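Nigritoxine (Vibrio nigripulchritudo, PDB 5M41) acts as a bacterial toxin against crustaceans and insects, by a mechanism left open. Local coordinates at residues S305-A310 with I388-V393; G312-A317 with D375-F380; I329-A334 with I341-S346; G366-G371 with T440-S445. All coordinates share one frame; numbering follows the deposited sequence.

Contact 1 (S305-A310 with I388-V393); sequences SVIQGA and IINGLV
Ile307 and Ile389 mark the nearest backbone approach of two helices that cross at a steep angle, 124° between their directions, with axes 10.0 Å apart and the two CA atoms at 6.7 Å. No hydrogen bond spans the interface, which is held by branched aliphatic side chains. Its hub is CG2 of Ile389. With CG1 beside the backbone N (chi1 -61°), the CG2 methyl stands anti to that nitrogen and projects into the notch between two successive residues of the facing helix, lying 3.7 Å from Ile307 CG1 and 3.8 Å from Val306 CG1. The other branch of Ile389, through CG1 and CD1, serves different neighbours, reaching Leu333, Ile369 and Phe380. The pairing thus belongs to a helical layer laid over one face of an antiparallel sheet, in which Ala310 and Ile389 both rest on Leu333 of strand 328-336. One turn after Ile389, Val393 repeats the theme: its CG2 packs 3.8 Å from Val306 CG2, the two valines passing side by side, head to tail. Beta-branched residues suit these sites, because each offers a methyl close to its own backbone to the facing helix. Toward the outer side the contact changes character. Ile307 starts off along the flank of its helix; CG1 lies beside the backbone N, anti to the carbonyl carbon, and the extended chain beyond it (chi2 162°) carries CD1 across to 3.9 Å from Asn390 OD1. Asn390 is partly exposed, so an amide is tolerated at this margin, where it also touches Ala303.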
loop_
_atom_site.group_PDB
_atom_site.type_symbol
_atom_site.label_atom_id
_atom_site.label_comp_id
_atom_site.label_asym_id
_atom_site.label_seq_id
_atom_site.Cartn_x
_atom_site.Cartn_y
_atom_site.Cartn_z
ATOM N N SER A 305 12.265 -5.025 -12.482
ATOM C CA SER A 305 12.998 -3.837 -11.998
ATOM C C SER A 305 12.510 -3.365 -10.634
ATOM O O SER A 305 13.311 -3.002 -9.771
ATOM C CB SER A 305 12.899 -2.673 -12.989
ATOM O OG SER A 305 13.535 -3.004 -14.203
ATOM N N VAL A 306 11.197 -3.374 -10.439
ATOM C CA VAL A 306 10.624 -2.967 -9.155
ATOM C C VAL A 306 11.063 -3.888 -8.016
ATOM O O VAL A 306 11.534 -3.419 -6.986
ATOM C CB VAL A 306 9.100 -2.832 -9.242
ATOM C CG1 VAL A 306 8.526 -2.438 -7.884
ATOM C CG2 VAL A 306 8.756 -1.787 -10.298
ATOM N N ILE A 307 10.963 -5.198 -8.230
ATOM C CA ILE A 307 11.436 -6.193 -7.250
ATOM C C ILE A 307 12.902 -5.948 -6.894
ATOM O O ILE A 307 13.256 -5.852 -5.723
ATOM C CB ILE A 307 11.288 -7.633 -7.812
ATOM C CG1 ILE A 307 9.803 -7.985 -7.935
ATOM C CG2 ILE A 307 12.048 -8.639 -6.954
ATOM C CD1 ILE A 307 9.501 -9.163 -8.841
ATOM N N GLN A 308 13.754 -5.842 -7.908
ATOM C CA GLN A 308 15.191 -5.670 -7.680
ATOM C C GLN A 308 15.483 -4.327 -6.986
ATOM O O GLN A 308 16.213 -4.272 -5.985
ATOM C CB GLN A 308 15.973 -5.825 -9.000
ATOM C CG GLN A 308 17.475 -5.588 -8.876
ATOM C CD GLN A 308 18.130 -6.463 -7.810
ATOM O OE1 GLN A 308 18.163 -7.696 -7.925
ATOM N NE2 GLN A 308 18.664 -5.823 -6.763
ATOM N N GLY A 309 14.890 -3.252 -7.505
ATOM C CA GLY A 309 14.981 -1.955 -6.852
ATOM C C GLY A 309 14.598 -1.983 -5.379
ATOM O O GLY A 309 15.298 -1.414 -4.540
ATOM N N ALA A 310 13.493 -2.656 -5.054
ATOM C CA ALA A 310 13.003 -2.726 -3.667
ATOM C C ALA A 310 13.909 -3.580 -2.771
ATOM O O ALA A 310 14.164 -3.234 -1.616
ATOM C CB ALA A 310 11.561 -3.240 -3.629
ATOM N N ILE A 388 2.953 -10.583 -5.203
ATOM C CA ILE A 388 2.420 -9.312 -4.705
ATOM C C ILE A 388 2.911 -8.152 -5.553
ATOM O O ILE A 388 2.116 -7.314 -5.987
ATOM C CB ILE A 388 2.764 -9.100 -3.221
ATOM C CG1 ILE A 388 1.884 -10.014 -2.366
ATOM C CG2 ILE A 388 2.616 -7.618 -2.836
ATOM C CD1 ILE A 388 2.408 -10.288 -0.976
ATOM N N ILE A 389 4.214 -8.128 -5.817
ATOM C CA ILE A 389 4.782 -7.008 -6.558
ATOM C C ILE A 389 4.398 -7.048 -8.046
ATOM O O ILE A 389 4.107 -5.998 -8.628
ATOM C CB ILE A 389 6.289 -6.856 -6.285
ATOM C CG1 ILE A 389 6.498 -6.579 -4.775
ATOM C CG2 ILE A 389 6.886 -5.767 -7.177
ATOM C CD1 ILE A 389 7.921 -6.761 -4.258
ATOM N N ASN A 390 4.346 -8.242 -8.649
ATOM C CA ASN A 390 3.785 -8.399 -10.010
ATOM C C ASN A 390 2.351 -7.861 -10.084
ATOM O O ASN A 390 2.021 -7.078 -10.969
ATOM C CB ASN A 390 3.808 -9.860 -10.492
ATOM C CG ASN A 390 5.212 -10.358 -10.825
ATOM O OD1 ASN A 390 6.187 -9.606 -10.814
ATOM N ND2 ASN A 390 5.314 -11.640 -11.127
ATOM N N GLY A 391 1.506 -8.270 -9.143
ATOM C CA GLY A 391 0.121 -7.798 -9.120
ATOM C C GLY A 391 0.042 -6.277 -9.054
ATOM O O GLY A 391 -0.661 -5.645 -9.842
ATOM N N LEU A 392 0.763 -5.684 -8.114
ATOM C CA LEU A 392 0.734 -4.238 -7.951
ATOM C C LEU A 392 1.225 -3.501 -9.194
ATOM O O LEU A 392 0.596 -2.527 -9.644
ATOM C CB LEU A 392 1.532 -3.796 -6.704
ATOM C CG LEU A 392 1.648 -2.274 -6.501
ATOM C CD1 LEU A 392 0.286 -1.595 -6.390
ATOM C CD2 LEU A 392 2.513 -1.952 -5.291
ATOM N N VAL A 393 2.358 -3.941 -9.726
ATOM C CA VAL A 393 2.931 -3.312 -10.907
ATOM C C VAL A 393 1.935 -3.381 -12.078
ATOM O O VAL A 393 1.724 -2.391 -12.779
ATOM C CB VAL A 393 4.290 -3.927 -11.309
ATOM C CG1 VAL A 393 4.650 -3.544 -12.738
ATOM C CG2 VAL A 393 5.383 -3.468 -10.370
#

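Contact 2 (G312-A317 with D375-F380); sequences GLTADA and DLIEGF
Thr314 and Ile377 form the heart of this packing, in which helix 302-319 and helix 373-382 lie side by side as part of the helical layer over an antiparallel sheet. The short segments run 141° apart, with their axes 9.6 Å from each other. Thr314, the first residue of its segment to meet the other helix, divides its labour. With chi1 at -47°, OG1 sits beside the backbone N and is hydrogen-bonded to Ala310 O, one turn back, which satisfies the hydroxyl inside its own helix. The methyl is left to do the packing: CG2 lies 3.7 Å from Ile377 CD1 and 4.1 Å from Leu376 CB, the threonine set roughly perpendicular to the leucine. A threonine is apt in this buried place, since it supplies a methyl to its neighbours while its one polar atom is answered locally. The same OG1 approaches the Phe380 ring obliquely, 4.2 Å from CE2, and that ring packs edge-to-face with Phe385. Leu376 and Phe380 both also pack on Leu331 of strand 328-336, joining the helix pair to the sheet. Next comes Ala315, whose small side chain lets the facing isoleucine come close to the backbone. Ile377 is only partly buried and leaves its helix along the flank. A bent chain, chi2 -53°, then carries its terminal methyl inward, and CD1 ends 4.1 Å from Ala315 CB and 3.6 Å from Ala315 N.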
loop_
_atom_site.group_PDB
_atom_site.type_symbol
_atom_site.label_atom_id
_atom_site.label_comp_id
_atom_site.label_asym_id
_atom_site.label_seq_id
_atom_site.Cartn_x
_atom_site.Cartn_y
_atom_site.Cartn_z
ATOM N N GLY A 312 17.023 -4.076 -3.392
ATOM C CA GLY A 312 18.217 -3.217 -3.359
ATOM C C GLY A 312 18.117 -2.137 -2.296
ATOM O O GLY A 312 19.057 -1.916 -1.524
ATOM N N LEU A 313 16.962 -1.479 -2.236
ATOM C CA LEU A 313 16.745 -0.434 -1.239
ATOM C C LEU A 313 16.842 -0.988 0.182
ATOM O O LEU A 313 17.429 -0.358 1.066
ATOM C CB LEU A 313 15.379 0.224 -1.447
ATOM C CG LEU A 313 15.002 1.439 -0.590
ATOM C CD1 LEU A 313 15.770 2.683 -1.034
ATOM C CD2 LEU A 313 13.501 1.667 -0.711
ATOM N N THR A 314 16.259 -2.160 0.411
ATOM C CA THR A 314 16.310 -2.764 1.746
ATOM C C THR A 314 17.745 -3.159 2.124
ATOM O O THR A 314 18.175 -2.959 3.276
ATOM C CB THR A 314 15.360 -3.979 1.862
ATOM O OG1 THR A 314 14.074 -3.640 1.324
ATOM C CG2 THR A 314 15.188 -4.382 3.306
ATOM N N ALA A 315 18.477 -3.722 1.157
ATOM C CA ALA A 315 19.862 -4.157 1.380
ATOM C C ALA A 315 20.726 -2.956 1.748
ATOM O O ALA A 315 21.481 -3.018 2.711
ATOM C CB ALA A 315 20.410 -4.890 0.160
ATOM N N ASP A 316 20.574 -1.849 1.024
ATOM C CA ASP A 316 21.399 -0.657 1.299
ATOM C C ASP A 316 21.149 -0.094 2.692
ATOM O O ASP A 316 22.088 0.344 3.354
ATOM C CB ASP A 316 21.206 0.438 0.252
ATOM C CG ASP A 316 21.596 -0.002 -1.144
ATOM O OD1 ASP A 316 22.250 -1.058 -1.304
ATOM O OD2 ASP A 316 21.229 0.716 -2.096
ATOM N N ALA A 317 19.895 -0.128 3.145
ATOM C CA ALA A 317 19.556 0.421 4.457
ATOM C C ALA A 317 20.195 -0.378 5.593
ATOM O O ALA A 317 20.628 0.199 6.600
ATOM C CB ALA A 317 18.049 0.512 4.632
ATOM N N ASP A 375 14.002 -10.155 7.655
ATOM C CA ASP A 375 12.916 -10.939 7.053
ATOM C C ASP A 375 12.642 -10.497 5.624
ATOM O O ASP A 375 12.372 -11.323 4.760
ATOM C CB ASP A 375 11.604 -10.791 7.836
ATOM C CG ASP A 375 11.698 -11.304 9.270
ATOM O OD1 ASP A 375 12.484 -12.231 9.536
ATOM O OD2 ASP A 375 10.944 -10.788 10.131
ATOM N N LEU A 376 12.686 -9.186 5.377
ATOM C CA LEU A 376 12.470 -8.689 4.027
ATOM C C LEU A 376 13.591 -9.132 3.066
ATOM O O LEU A 376 13.295 -9.536 1.936
ATOM C CB LEU A 376 12.255 -7.170 4.019
ATOM C CG LEU A 376 10.764 -6.808 4.177
ATOM C CD1 LEU A 376 10.078 -7.468 5.373
ATOM C CD2 LEU A 376 10.515 -5.314 4.150
ATOM N N ILE A 377 14.853 -9.070 3.506
ATOM C CA ILE A 377 15.975 -9.528 2.659
ATOM C C ILE A 377 15.765 -11.012 2.340
ATOM O O ILE A 377 15.785 -11.417 1.179
ATOM C CB ILE A 377 17.355 -9.329 3.349
ATOM C CG1 ILE A 377 17.681 -7.841 3.520
ATOM C CG2 ILE A 377 18.482 -10.027 2.583
ATOM C CD1 ILE A 377 17.586 -7.019 2.250
ATOM N N GLU A 378 15.517 -11.810 3.374
ATOM C CA GLU A 378 15.333 -13.248 3.184
ATOM C C GLU A 378 14.134 -13.516 2.285
ATOM O O GLU A 378 14.203 -14.361 1.410
ATOM C CB GLU A 378 15.211 -13.975 4.521
ATOM C CG GLU A 378 16.543 -14.043 5.269
ATOM C CD GLU A 378 16.444 -14.631 6.679
ATOM O OE1 GLU A 378 15.392 -15.214 7.036
ATOM O OE2 GLU A 378 17.440 -14.523 7.439
ATOM N N GLY A 379 13.048 -12.773 2.480
ATOM C CA GLY A 379 11.860 -12.923 1.637
ATOM C C GLY A 379 12.137 -12.608 0.160
ATOM O O GLY A 379 11.606 -13.263 -0.735
ATOM N N PHE A 380 12.949 -11.591 -0.095
ATOM C CA PHE A 380 13.335 -11.281 -1.471
ATOM C C PHE A 380 14.204 -12.371 -2.078
ATOM O O PHE A 380 13.966 -12.776 -3.213
ATOM C CB PHE A 380 14.019 -9.915 -1.581
ATOM C CG PHE A 380 13.053 -8.770 -1.664
ATOM C CD1 PHE A 380 12.212 -8.624 -2.770
ATOM C CD2 PHE A 380 13.008 -7.819 -0.656
ATOM C CE1 PHE A 380 11.320 -7.551 -2.850
ATOM C CE2 PHE A 380 12.131 -6.756 -0.728
ATOM C CZ PHE A 380 11.284 -6.623 -1.823
#

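Contact 3 (I329-A334 with I341-S346); sequences ISLSLA and IVAKLS
Ser330 and Ser346 open a run of antiparallel backbone pairing that proceeds through Ser332 with Lys344 to Ala334 with Val342. Each of these three pairs is hydrogen-bonded in both directions, giving six bonds; Ser330 N to Ser346 O measures 2.8 Å, and the straightest, Ala334 N to Val342 O, has 174° at the hydrogen. Between them, Leu331 faces Leu345 and Leu333 faces Ala343 as non-hydrogen-bonded pairs, where CA-H...O contacts add to the backbone adhesion, for instance Ala343 CA to Ser332 O at 3.3 Å. Most apolar contacts gather on the face bearing these leucines. Leu345 CD2 lies 3.8 Å from both CB and CD1 of Leu331, and Leu333 CD2 sits 3.7 Å from Ala343 CB. Leu333 has its CG anti to the carbonyl carbon, chi1 -60°, and one methyl reaches over the small alanine. Large aliphatic residues fit here because three helices, 302-319, 373-382 and 386-396, cover this face. The other face carries the serines and Lys344, with one apolar pair, Ala334 CB to Val342 CG1 at 3.8 Å. One water donates to Ser330 O at 2.9 Å and to Ser332 OG at 2.6 Å, and is also hydrogen-bonded to Ser346 OG at 2.7 Å, so three serine residues share it. Ser332 OG is further tied to Asp368 OD1. Lys344 turns its extended chain away from the partner strand, and NZ is hydrogen-bonded to Gln292 OE1. Such two-faced pairing, leucines toward the helices and serines on the other face, makes up the beta hairpin of strands 328-336 and 340-348 within a larger, branched antiparallel sheet.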
loop_
_atom_site.group_PDB
_atom_site.type_symbol
_atom_site.label_atom_id
_atom_site.label_comp_id
_atom_site.label_asym_id
_atom_site.label_seq_id
_atom_site.Cartn_x
_atom_site.Cartn_y
_atom_site.Cartn_z
ATOM N N ILE A 329 10.246 -2.901 9.846
ATOM C CA ILE A 329 10.181 -1.878 8.839
ATOM C C ILE A 329 8.954 -2.106 7.954
ATOM O O ILE A 329 8.428 -3.220 7.878
ATOM C CB ILE A 329 11.480 -1.791 7.994
ATOM C CG1 ILE A 329 11.768 -3.085 7.251
ATOM C CG2 ILE A 329 12.694 -1.429 8.864
ATOM C CD1 ILE A 329 12.773 -2.904 6.117
ATOM N N SER A 330 8.486 -1.037 7.330
ATOM C CA SER A 330 7.461 -1.128 6.327
ATOM C C SER A 330 8.153 -0.761 5.023
ATOM O O SER A 330 8.652 0.367 4.879
ATOM C CB SER A 330 6.343 -0.137 6.626
ATOM O OG SER A 330 5.453 -0.030 5.521
ATOM N N LEU A 331 8.232 -1.712 4.099
ATOM C CA LEU A 331 8.654 -1.375 2.757
ATOM C C LEU A 331 7.394 -1.037 1.968
ATOM O O LEU A 331 6.588 -1.927 1.641
ATOM C CB LEU A 331 9.464 -2.509 2.119
ATOM C CG LEU A 331 9.666 -2.553 0.597
ATOM C CD1 LEU A 331 10.413 -1.340 0.070
ATOM C CD2 LEU A 331 10.413 -3.821 0.228
ATOM N N SER A 332 7.216 0.248 1.684
ATOM C CA SER A 332 6.047 0.727 0.955
ATOM C C SER A 332 6.323 0.715 -0.527
ATOM O O SER A 332 7.336 1.229 -0.963
ATOM C CB SER A 332 5.688 2.168 1.355
ATOM O OG SER A 332 5.164 2.227 2.672
ATOM N N LEU A 333 5.413 0.133 -1.295
ATOM C CA LEU A 333 5.457 0.235 -2.733
ATOM C C LEU A 333 4.185 0.963 -3.096
ATOM O O LEU A 333 3.077 0.409 -3.002
ATOM C CB LEU A 333 5.542 -1.154 -3.353
ATOM C CG LEU A 333 6.783 -1.960 -2.940
ATOM C CD1 LEU A 333 6.615 -3.415 -3.327
ATOM C CD2 LEU A 333 8.043 -1.380 -3.576
ATOM N N ALA A 334 4.346 2.234 -3.450
ATOM C CA ALA A 334 3.221 3.134 -3.643
ATOM C C ALA A 334 3.184 3.579 -5.076
ATOM O O ALA A 334 4.171 4.086 -5.590
ATOM C CB ALA A 334 3.346 4.344 -2.730
ATOM N N ILE A 341 5.952 3.997 -9.639
ATOM C CA ILE A 341 5.885 3.411 -8.295
ATOM C C ILE A 341 7.081 3.915 -7.504
ATOM O O ILE A 341 8.192 3.931 -8.008
ATOM C CB ILE A 341 5.939 1.863 -8.305
ATOM C CG1 ILE A 341 4.618 1.299 -8.796
ATOM C CG2 ILE A 341 6.137 1.321 -6.885
ATOM C CD1 ILE A 341 4.573 -0.221 -8.815
ATOM N N VAL A 342 6.844 4.348 -6.271
ATOM C CA VAL A 342 7.940 4.695 -5.380
ATOM C C VAL A 342 8.118 3.580 -4.339
ATOM O O VAL A 342 7.130 3.077 -3.785
ATOM C CB VAL A 342 7.748 6.097 -4.739
ATOM C CG1 VAL A 342 6.551 6.132 -3.800
ATOM C CG2 VAL A 342 9.017 6.566 -4.034
ATOM N N ALA A 343 9.364 3.160 -4.122
ATOM C CA ALA A 343 9.695 2.313 -2.977
ATOM C C ALA A 343 10.272 3.221 -1.909
ATOM O O ALA A 343 11.085 4.108 -2.212
ATOM C CB ALA A 343 10.709 1.247 -3.351
ATOM N N LYS A 344 9.838 3.004 -0.674
ATOM C CA LYS A 344 10.277 3.793 0.451
ATOM C C LYS A 344 10.153 2.958 1.714
ATOM O O LYS A 344 9.117 2.323 1.926
ATOM C CB LYS A 344 9.395 5.046 0.572
ATOM C CG LYS A 344 9.927 6.109 1.515
ATOM C CD LYS A 344 9.375 7.504 1.180
ATOM C CE LYS A 344 10.062 8.598 2.017
ATOM N NZ LYS A 344 10.109 9.910 1.268
ATOM N N LEU A 345 11.192 2.986 2.552
ATOM C CA LEU A 345 11.233 2.249 3.814
ATOM C C LEU A 345 10.841 3.181 4.935
ATOM O O LEU A 345 11.193 4.374 4.900
ATOM C CB LEU A 345 12.653 1.764 4.124
ATOM C CG LEU A 345 13.262 0.821 3.101
ATOM C CD1 LEU A 345 14.739 0.630 3.406
ATOM C CD2 LEU A 345 12.518 -0.513 3.100
ATOM N N SER A 346 10.118 2.635 5.918
ATOM C CA SER A 346 9.823 3.338 7.147
ATOM C C SER A 346 10.187 2.404 8.275
ATOM O O SER A 346 10.030 1.194 8.161
ATOM C CB SER A 346 8.340 3.678 7.265
ATOM O OG SER A 346 7.894 4.579 6.265
HETATM O O HOH W 1 6.968 2.743 4.462
#

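Contact 4 (G366-G371 with T440-S445); sequences GVDIVG and TAQTKS
Asp368 is the tight centre of this contact, its carboxylate gripped by three successive residues, Thr440, Ala441 and Gln442. OD2 accepts from Thr440 OG1 at 2.5 Å, a very short separation whose exact length should not be pressed, and from Ala441 N at a longer 3.2 Å, the latter coming from above the carboxylate plane. Thr440 also organises its own loop, for OG1, anti to the backbone N (chi1 -178°), accepts from Gln442 N at 3.0 Å, an ST turn. OD1 accepts from Gln442 NE2 at 2.9 Å, again out of plane, with carboxylate and amide turned 73° against each other; Ser332 OG is a further partner of OD1. With both oxygens so engaged, the buried group is held against rotation, and its negative charge is probably stabilised by these donors. Gln442 suits its place by length: extended beyond CG, it runs alongside the aspartate in the opposite sense. Its OE1 is hydrogen-bonded to Thr365 OG1 and passes 3.5 Å from Gly366 CA, an approach open because glycine has no side chain there.

The periphery is looser. A water makes weak bonds with Asp368 OD2 and Ala441 N, and beyond Gln442 the chain turns away from strand 366-370, Lys444 being exposed. Thr443 N-caps helix 444-457, its OG1 bonded to Phe446 N: a loop-to-helix entry pinned to the sheet chiefly by Asp368, with Gln442 adding a bond to Thr365.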
loop_
_atom_site.group_PDB
_atom_site.type_symbol
_atom_site.label_atom_id
_atom_site.label_comp_id
_atom_site.label_asym_id
_atom_site.label_seq_id
_atom_site.Cartn_x
_atom_site.Cartn_y
_atom_site.Cartn_z
ATOM N N GLY A 366 -1.380 1.299 -3.072
ATOM C CA GLY A 366 -0.267 0.349 -3.110
ATOM C C GLY A 366 -0.240 -0.672 -1.988
ATOM O O GLY A 366 -1.272 -0.940 -1.357
ATOM N N VAL A 367 0.937 -1.251 -1.744
ATOM C CA VAL A 367 1.090 -2.225 -0.676
ATOM C C VAL A 367 2.285 -1.899 0.205
ATOM O O VAL A 367 3.254 -1.289 -0.243
ATOM C CB VAL A 367 1.217 -3.691 -1.183
ATOM C CG1 VAL A 367 0.077 -4.010 -2.146
ATOM C CG2 VAL A 367 2.557 -3.908 -1.871
ATOM N N ASP A 368 2.190 -2.296 1.471
ATOM C CA ASP A 368 3.334 -2.245 2.367
ATOM C C ASP A 368 3.698 -3.677 2.772
ATOM O O ASP A 368 2.829 -4.465 3.136
ATOM C CB ASP A 368 2.982 -1.473 3.631
ATOM C CG ASP A 368 2.505 -0.046 3.348
ATOM O OD1 ASP A 368 3.100 0.674 2.498
ATOM O OD2 ASP A 368 1.533 0.375 4.026
ATOM N N ILE A 369 4.981 -3.985 2.732
ATOM C CA ILE A 369 5.495 -5.275 3.184
ATOM C C ILE A 369 6.166 -5.031 4.534
ATOM O O ILE A 369 7.134 -4.258 4.625
ATOM C CB ILE A 369 6.479 -5.864 2.149
ATOM C CG1 ILE A 369 5.782 -5.994 0.772
ATOM C CG2 ILE A 369 7.021 -7.214 2.648
ATOM C CD1 ILE A 369 6.708 -6.194 -0.428
ATOM N N VAL A 370 5.604 -5.619 5.588
ATOM C CA VAL A 370 6.033 -5.321 6.982
ATOM C C VAL A 370 6.640 -6.558 7.667
ATOM O O VAL A 370 6.038 -7.620 7.683
ATOM C CB VAL A 370 4.852 -4.788 7.817
ATOM C CG1 VAL A 370 5.247 -4.589 9.290
ATOM C CG2 VAL A 370 4.333 -3.475 7.221
ATOM N N GLY A 371 7.845 -6.417 8.193
ATOM C CA GLY A 371 8.513 -7.454 8.973
ATOM C C GLY A 371 9.859 -6.904 9.385
ATOM O O GLY A 371 10.142 -5.733 9.142
ATOM N N THR A 440 -1.544 1.687 7.228
ATOM C CA THR A 440 -0.604 1.840 6.138
ATOM C C THR A 440 0.293 3.061 6.360
ATOM O O THR A 440 -0.091 4.025 7.011
ATOM C CB THR A 440 -1.307 1.944 4.774
ATOM O OG1 THR A 440 -0.306 2.040 3.748
ATOM C CG2 THR A 440 -2.256 3.167 4.723
ATOM N N ALA A 441 1.520 2.972 5.871
ATOM C CA ALA A 441 2.398 4.119 5.875
ATOM C C ALA A 441 2.023 5.087 4.755
ATOM O O ALA A 441 2.438 6.239 4.804
ATOM C CB ALA A 441 3.834 3.680 5.719
ATOM N N GLN A 442 1.248 4.630 3.762
ATOM C CA GLN A 442 0.910 5.463 2.576
ATOM C C GLN A 442 -0.186 6.486 2.898
ATOM O O GLN A 442 -1.316 6.390 2.433
ATOM C CB GLN A 442 0.547 4.572 1.390
ATOM C CG GLN A 442 1.726 3.665 1.036
ATOM C CD GLN A 442 1.497 2.750 -0.148
ATOM O OE1 GLN A 442 0.746 3.073 -1.086
ATOM N NE2 GLN A 442 2.169 1.611 -0.132
ATOM N N THR A 443 0.158 7.434 3.760
ATOM C CA THR A 443 -0.768 8.461 4.179
ATOM C C THR A 443 -0.711 9.662 3.221
ATOM O O THR A 443 0.100 9.719 2.264
ATOM C CB THR A 443 -0.391 8.977 5.575
ATOM O OG1 THR A 443 0.946 9.471 5.523
ATOM C CG2 THR A 443 -0.489 7.859 6.660
ATOM N N LYS A 444 -1.580 10.631 3.504
ATOM C CA LYS A 444 -1.578 11.928 2.840
ATOM C C LYS A 444 -0.188 12.555 2.882
ATOM O O LYS A 444 0.352 12.923 1.853
ATOM C CB LYS A 444 -2.597 12.843 3.520
ATOM C CG LYS A 444 -2.933 14.123 2.760
ATOM C CD LYS A 444 -3.556 15.147 3.713
ATOM C CE LYS A 444 -4.571 16.040 3.015
ATOM N NZ LYS A 444 -4.054 16.579 1.728
ATOM N N SER A 445 0.408 12.656 4.061
ATOM C CA SER A 445 1.669 13.372 4.176
ATOM C C SER A 445 2.824 12.608 3.505
ATOM O O SER A 445 3.713 13.223 2.910
ATOM C CB SER A 445 1.975 13.686 5.630
ATOM O OG SER A 445 1.954 12.490 6.376
HETATM O O HOH W 2 2.882 0.187 6.379
#

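Overall arrangement
From the N-terminal side, helix 302-319 supplies the first segments of contacts 1 and 2, and the chain then enters the hairpin, where contact 3 closes the shortest loop. Strand 366-370, beside strand 328-336 in the same sheet, opens contact 4. Helix 373-382 next returns to helix 302-319 and closes contact 2 around contact 3; helix 386-396 does likewise for contact 1, enclosing both. Contact 4 closes last, at 440-445, so it crosses contacts 1 and 2 but follows contact 3 in series. Phe380 links contacts 1 and 2, while Ser332 and Asp368 join contacts 3 and 4 across a sheet with helices on one face and the 440-445 loop on the other.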